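Local coordinates for protein porin (PDB 3PRN) that forms trimeric outer-membrane channels that let small hydrophilic solutes, up to about 0.6 kDa, diffuse passively across, at residues A[69-74]-A[80-85]; A[116-121]-A[128-133]. The protein carries 1 engineered substitution. All blocks are in the same frame, centred on the assembly; numbering follows the deposited sequence.

Interaction 1: A[69-74]-A[80-85]; sequences AQFWTS and VSVGNV
Phe71 and Val82 form a hydrogen-bonded pair in the antiparallel beta hairpin of 69-74 and 80-85, two neighbouring staves of the 16-stranded porin barrel. Their backbones are joined twice, Phe71 N to Val82 O at 3.0 Å and Val82 N to Phe71 O at 2.8 Å; Thr73 and Val80 repeat this double link, and Asn84 N reaches Ala69 O where the strands end. Alternation puts side chains on two faces. Phe71, Thr73, Val80 and Val82 share the outer one, where Phe71 packs on Arg30, Thr73 on Phe10 and Val82 on Ile27 of the second subunit. On the inner face, Trp72 and Ser81 are a non-hydrogen-bonded pair with CA atoms 4.1 Å apart; Trp72 CB meets the small Ser81 CB at 3.9 Å, and the indole then leads away. Gln70, its chain extended, is long enough to put NE2 3.0 Å from Asn84 O, in the carbonyl plane on a lone pair; NE2 also makes a weak hydrogen bond to Asp86. An alanine here would probably leave the carbonyl of Asn84, centre of an inverse gamma turn, without this side-chain donor. At Gly83, phi 97° and psi -123° suit glycine, because a CB would be jammed against the preceding carbonyl and would clash with Ala69 O.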
loop_
_atom_site.group_PDB
_atom_site.type_symbol
_atom_site.label_atom_id
_atom_site.label_comp_id
_atom_site.label_asym_id
_atom_site.label_seq_id
_atom_site.Cartn_x
_atom_site.Cartn_y
_atom_site.Cartn_z
ATOM N N ALA A 69 -7.696 4.375 8.730
ATOM C CA ALA A 69 -7.195 3.662 9.889
ATOM C C ALA A 69 -8.227 3.515 11.005
ATOM O O ALA A 69 -9.170 4.306 11.121
ATOM C CB ALA A 69 -6.030 4.485 10.544
ATOM N N GLN A 70 -7.979 2.492 11.792
ATOM C CA GLN A 70 -8.736 2.200 13.008
ATOM C C GLN A 70 -7.699 2.168 14.156
ATOM O O GLN A 70 -6.622 1.555 13.967
ATOM C CB GLN A 70 -9.455 0.858 12.892
ATOM C CG GLN A 70 -10.240 0.516 14.159
ATOM C CD GLN A 70 -10.770 -0.915 14.172
ATOM O OE1 GLN A 70 -10.265 -1.749 14.921
ATOM N NE2 GLN A 70 -11.774 -1.251 13.384
ATOM N N PHE A 71 -7.996 2.719 15.321
ATOM C CA PHE A 71 -7.159 2.747 16.484
ATOM C C PHE A 71 -7.934 2.175 17.684
ATOM O O PHE A 71 -9.129 2.402 17.800
ATOM C CB PHE A 71 -6.684 4.154 16.897
ATOM C CG PHE A 71 -6.123 4.936 15.735
ATOM C CD1 PHE A 71 -6.971 5.621 14.892
ATOM C CD2 PHE A 71 -4.759 4.917 15.466
ATOM C CE1 PHE A 71 -6.488 6.325 13.767
ATOM C CE2 PHE A 71 -4.267 5.668 14.373
ATOM C CZ PHE A 71 -5.135 6.354 13.530
ATOM N N TRP A 72 -7.256 1.476 18.579
ATOM C CA TRP A 72 -7.957 0.998 19.776
ATOM C C TRP A 72 -7.035 0.997 20.984
ATOM O O TRP A 72 -5.813 1.014 20.880
ATOM C CB TRP A 72 -8.548 -0.379 19.557
ATOM C CG TRP A 72 -7.549 -1.495 19.427
ATOM C CD1 TRP A 72 -6.962 -2.233 20.456
ATOM C CD2 TRP A 72 -7.011 -2.024 18.206
ATOM N NE1 TRP A 72 -6.100 -3.162 19.931
ATOM C CE2 TRP A 72 -6.113 -3.056 18.552
ATOM C CE3 TRP A 72 -7.207 -1.693 16.857
ATOM C CZ2 TRP A 72 -5.412 -3.788 17.608
ATOM C CZ3 TRP A 72 -6.494 -2.431 15.912
ATOM C CH2 TRP A 72 -5.609 -3.461 16.292
ATOM N N THR A 73 -7.695 0.933 22.168
ATOM C CA THR A 73 -7.013 0.798 23.436
ATOM C C THR A 73 -7.827 -0.258 24.226
ATOM O O THR A 73 -9.078 -0.116 24.206
ATOM C CB THR A 73 -6.931 2.073 24.274
ATOM O OG1 THR A 73 -8.228 2.360 24.828
ATOM C CG2 THR A 73 -6.530 3.261 23.407
ATOM N N SER A 74 -7.181 -1.280 24.727
ATOM C CA SER A 74 -7.806 -2.350 25.456
ATOM C C SER A 74 -7.227 -2.477 26.857
ATOM O O SER A 74 -6.012 -2.338 27.060
ATOM C CB SER A 74 -7.560 -3.782 24.937
ATOM O OG SER A 74 -8.182 -3.945 23.671
ATOM N N VAL A 80 -11.820 0.265 23.550
ATOM C CA VAL A 80 -12.346 1.493 23.005
ATOM C C VAL A 80 -11.642 1.681 21.648
ATOM O O VAL A 80 -10.414 1.561 21.619
ATOM C CB VAL A 80 -12.118 2.697 23.890
ATOM C CG1 VAL A 80 -12.752 3.947 23.271
ATOM C CG2 VAL A 80 -12.759 2.524 25.271
ATOM N N SER A 81 -12.370 1.912 20.598
ATOM C CA SER A 81 -11.850 2.084 19.253
ATOM C C SER A 81 -12.354 3.375 18.650
ATOM O O SER A 81 -13.416 3.907 18.965
ATOM C CB SER A 81 -12.090 0.866 18.350
ATOM O OG SER A 81 -13.461 0.619 18.289
ATOM N N VAL A 82 -11.496 3.962 17.795
ATOM C CA VAL A 82 -11.780 5.238 17.166
ATOM C C VAL A 82 -11.410 5.220 15.685
ATOM O O VAL A 82 -10.455 4.449 15.303
ATOM C CB VAL A 82 -11.020 6.373 17.885
ATOM C CG1 VAL A 82 -9.531 6.109 18.027
ATOM C CG2 VAL A 82 -11.223 7.712 17.209
ATOM N N GLY A 83 -12.099 6.016 14.885
ATOM C CA GLY A 83 -11.796 6.121 13.464
ATOM C C GLY A 83 -12.682 5.249 12.619
ATOM O O GLY A 83 -13.908 5.367 12.655
ATOM N N ASN A 84 -12.095 4.344 11.821
ATOM C CA ASN A 84 -12.944 3.425 10.995
ATOM C C ASN A 84 -13.278 2.224 11.858
ATOM O O ASN A 84 -12.588 1.193 11.838
ATOM C CB ASN A 84 -12.091 3.038 9.761
ATOM C CG ASN A 84 -12.770 2.153 8.749
ATOM O OD1 ASN A 84 -13.986 1.854 8.818
ATOM N ND2 ASN A 84 -11.972 1.697 7.758
ATOM N N VAL A 85 -14.290 2.273 12.707
ATOM C CA VAL A 85 -14.667 1.291 13.667
ATOM C C VAL A 85 -15.615 0.195 13.168
ATOM O O VAL A 85 -16.279 0.400 12.143
ATOM C CB VAL A 85 -15.323 1.962 14.920
ATOM C CG1 VAL A 85 -14.373 3.063 15.500
ATOM C CG2 VAL A 85 -16.664 2.669 14.620
#

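Interaction 2: A[116-121]-A[128-133]. With C8E ((hydroxyethyloxy)tri(ethyloxy)octane), chain C.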
loop_
_atom_site.group_PDB
_atom_site.type_symbol
_atom_site.label_atom_id
_atom_site.label_comp_id
_atom_site.label_asym_id
_atom_site.label_seq_id
_atom_site.Cartn_x
_atom_site.Cartn_y
_atom_site.Cartn_z
ATOM N N ALA A 116 -20.724 0.115 8.646
ATOM C CA ALA A 116 -19.919 -1.047 9.115
ATOM C C ALA A 116 -18.463 -0.696 8.809
ATOM O O ALA A 116 -18.219 0.223 7.999
ATOM C CB ALA A 116 -20.355 -2.304 8.362
ATOM N N TYR A 117 -17.515 -1.472 9.319
ATOM C CA TYR A 117 -16.115 -1.204 8.964
ATOM C C TYR A 117 -15.918 -1.060 7.447
ATOM O O TYR A 117 -16.353 -1.927 6.692
ATOM C CB TYR A 117 -15.284 -2.413 9.437
ATOM C CG TYR A 117 -13.791 -2.277 9.231
ATOM C CD1 TYR A 117 -13.031 -1.412 9.984
ATOM C CD2 TYR A 117 -13.167 -3.034 8.243
ATOM C CE1 TYR A 117 -11.639 -1.305 9.785
ATOM C CE2 TYR A 117 -11.775 -2.949 8.043
ATOM C CZ TYR A 117 -11.031 -2.097 8.815
ATOM O OH TYR A 117 -9.663 -1.997 8.603
ATOM N N ASN A 118 -15.204 -0.028 7.008
ATOM C CA ASN A 118 -15.047 0.171 5.541
ATOM C C ASN A 118 -13.752 -0.490 5.097
ATOM O O ASN A 118 -12.654 -0.025 5.513
ATOM C CB ASN A 118 -15.008 1.677 5.222
ATOM C CG ASN A 118 -16.332 2.328 5.662
ATOM O OD1 ASN A 118 -17.389 1.864 5.256
ATOM N ND2 ASN A 118 -16.248 3.385 6.445
ATOM N N SER A 119 -13.848 -1.533 4.299
ATOM C CA SER A 119 -12.651 -2.259 3.911
ATOM C C SER A 119 -11.772 -1.546 2.904
ATOM O O SER A 119 -10.588 -1.946 2.829
ATOM C CB SER A 119 -12.985 -3.652 3.355
ATOM O OG SER A 119 -13.382 -4.517 4.391
ATOM N N LYS A 120 -12.282 -0.580 2.171
ATOM C CA LYS A 120 -11.562 0.071 1.117
ATOM C C LYS A 120 -11.748 1.584 1.108
ATOM O O LYS A 120 -12.616 2.049 1.860
ATOM C CB LYS A 120 -12.181 -0.391 -0.238
ATOM C CG LYS A 120 -11.864 -1.882 -0.452
ATOM C CD LYS A 120 -12.334 -2.261 -1.855
ATOM C CE LYS A 120 -12.025 -3.717 -2.117
ATOM N NZ LYS A 120 -12.593 -4.196 -3.396
ATOM N N TYR A 121 -11.022 2.271 0.258
ATOM C CA TYR A 121 -11.146 3.712 0.095
ATOM C C TYR A 121 -12.522 3.962 -0.580
ATOM O O TYR A 121 -13.163 3.013 -1.067
ATOM C CB TYR A 121 -9.999 4.218 -0.781
ATOM C CG TYR A 121 -10.171 3.847 -2.266
ATOM C CD1 TYR A 121 -10.898 4.634 -3.159
ATOM C CD2 TYR A 121 -9.587 2.694 -2.745
ATOM C CE1 TYR A 121 -11.015 4.312 -4.503
ATOM C CE2 TYR A 121 -9.699 2.327 -4.076
ATOM C CZ TYR A 121 -10.403 3.139 -4.951
ATOM O OH TYR A 121 -10.520 2.725 -6.278
ATOM N N ASP A 128 -14.604 10.949 3.640
ATOM C CA ASP A 128 -13.380 11.676 4.007
ATOM C C ASP A 128 -13.281 12.172 5.447
ATOM O O ASP A 128 -12.202 12.188 6.035
ATOM C CB ASP A 128 -13.166 12.908 3.084
ATOM C CG ASP A 128 -12.837 12.556 1.645
ATOM O OD1 ASP A 128 -12.843 11.372 1.192
ATOM O OD2 ASP A 128 -12.565 13.487 0.855
ATOM N N ASN A 129 -14.403 12.565 6.063
ATOM C CA ASN A 129 -14.391 13.032 7.441
ATOM C C ASN A 129 -15.227 12.133 8.337
ATOM O O ASN A 129 -15.681 12.553 9.407
ATOM C CB ASN A 129 -14.915 14.486 7.472
ATOM C CG ASN A 129 -13.836 15.396 6.883
ATOM O OD1 ASN A 129 -12.794 15.596 7.512
ATOM N ND2 ASN A 129 -14.001 15.931 5.690
ATOM N N TYR A 130 -15.414 10.895 7.867
ATOM C CA TYR A 130 -16.177 9.915 8.619
ATOM C C TYR A 130 -15.338 9.473 9.818
ATOM O O TYR A 130 -14.165 9.125 9.750
ATOM C CB TYR A 130 -16.517 8.787 7.675
ATOM C CG TYR A 130 -17.074 7.503 8.213
ATOM C CD1 TYR A 130 -16.314 6.615 8.960
ATOM C CD2 TYR A 130 -18.365 7.138 7.876
ATOM C CE1 TYR A 130 -16.820 5.395 9.372
ATOM C CE2 TYR A 130 -18.897 5.929 8.290
ATOM C CZ TYR A 130 -18.118 5.048 9.009
ATOM O OH TYR A 130 -18.672 3.849 9.363
ATOM N N ASN A 131 -15.934 9.488 11.004
ATOM C CA ASN A 131 -15.252 9.102 12.237
ATOM C C ASN A 131 -16.199 8.473 13.244
ATOM O O ASN A 131 -17.294 8.993 13.513
ATOM C CB ASN A 131 -14.555 10.333 12.850
ATOM C CG ASN A 131 -13.595 9.912 13.944
ATOM O OD1 ASN A 131 -12.501 9.455 13.615
ATOM N ND2 ASN A 131 -13.994 10.039 15.205
ATOM N N GLY A 132 -15.816 7.312 13.768
ATOM C CA GLY A 132 -16.650 6.632 14.739
ATOM C C GLY A 132 -15.892 6.404 16.037
ATOM O O GLY A 132 -14.649 6.530 16.106
ATOM N N ILE A 133 -16.659 6.080 17.079
ATOM C CA ILE A 133 -16.108 5.664 18.366
ATOM C C ILE A 133 -16.848 4.365 18.715
ATOM O O ILE A 133 -18.076 4.282 18.502
ATOM C CB ILE A 133 -16.322 6.685 19.476
ATOM C CG1 ILE A 133 -15.940 8.086 19.015
ATOM C CG2 ILE A 133 -15.602 6.287 20.753
ATOM C CD1 ILE A 133 -16.375 9.213 19.946
HETATM C C1 C8E C . -5.340 7.394 -1.617
HETATM C C2 C8E C . -5.639 6.000 -1.916
HETATM C C3 C8E C . -5.882 5.784 -3.344
HETATM C C4 C8E C . -7.336 5.816 -3.502
HETATM C C5 C8E C . -7.565 6.910 -4.488
HETATM C C6 C8E C . -8.133 6.384 -5.685
HETATM C C7 C8E C . -8.798 7.556 -6.179
HETATM C C8 C8E C . -9.329 7.311 -7.531
HETATM O O9 C8E C . -10.494 8.042 -7.955
HETATM C C10 C8E C . -10.248 9.357 -8.421
HETATM C C11 C8E C . -11.577 9.928 -8.854
HETATM O O12 C8E C . -12.248 9.101 -9.856
HETATM C C13 C8E C . -13.251 8.111 -9.426
HETATM C C14 C8E C . -13.003 6.572 -9.502
HETATM O O15 C8E C . -13.937 5.474 -9.786
HETATM C C16 C8E C . -14.270 4.706 -8.611
HETATM C C17 C8E C . -13.189 3.840 -7.948
HETATM O O18 C8E C . -13.315 2.898 -6.904
HETATM C C19 C8E C . -14.275 1.814 -6.952
HETATM C C20 C8E C . -13.668 0.313 -6.760
HETATM O O21 C8E C . -13.938 -0.455 -7.943
HETATM O O HOH W 1 -19.799 2.373 6.814
#
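Asn118 and Tyr130 are the closest backbone partners here, yet their CA atoms stand 10.3 Å apart, so no sheet pairing joins 116-121 to 128-133 and the gap is bridged by side chains and a water. The first segment belongs to the long loop that, as in other porins, probably folds into the barrel to narrow the channel; the second is the end of that loop, running into strand 131-138. Tyr130 sends its ring across with CG anti to the backbone N (chi1 168°), and Asn118 comes from the opposite direction to lay its amide end over one ring face, offset toward the rim. The two planes are 64° apart, so the amide is steeply inclined and does not stack flat. A tyrosine suits this place because it is long enough to span the gap, gives the amide a broad face and carries a hydroxyl to the far side. That hydroxyl stays 3.9 Å from Ala116 O; instead, a water receives a hydrogen bond from Ala116 N at 3.1 Å and is hydrogen-bonded to Tyr130 OH at 3.2 Å. Phe115 also meets the Tyr130 ring edge-to-face. Farther along the loop, Tyr121 offers a ring face to detergent, whose C8E C4 lies 3.7 Å from Tyr121 CG, while Tyr121 OH may make a weak hydrogen bond to the ether oxygen C8E O18, 2.9 Å away. With just 97 Å² buried between the segments and no direct hydrogen bond across, the chemistry implies a light, partly hydrated contact, in which ring-face packing and one bridging water join the inward loop to the start of the next strand.

Interactions 1 and 2 lie on the same side of the chain's centre, their own centres 11 Å apart, and they meet directly in two ways. Within the wall, strands 78-83 and 131-138 are neighbours, and Gly83 N lies 2.9 Å from Gly132 O, a probable hydrogen bond. At the loop, Asn84 OD1 lies 2.9 Å from Asn118 N, another probable hydrogen bond, while Tyr117 CD1 packs 3.2 Å from Asn84 O. The hairpin end of interaction 1 thus fastens the loop that probably narrows the channel and whose return to the wall is interaction 2. Both contacts touch the second subunit and detergent: the side chain of Val80 is about 5 Å from a bound C8E, and Tyr121 lies against one.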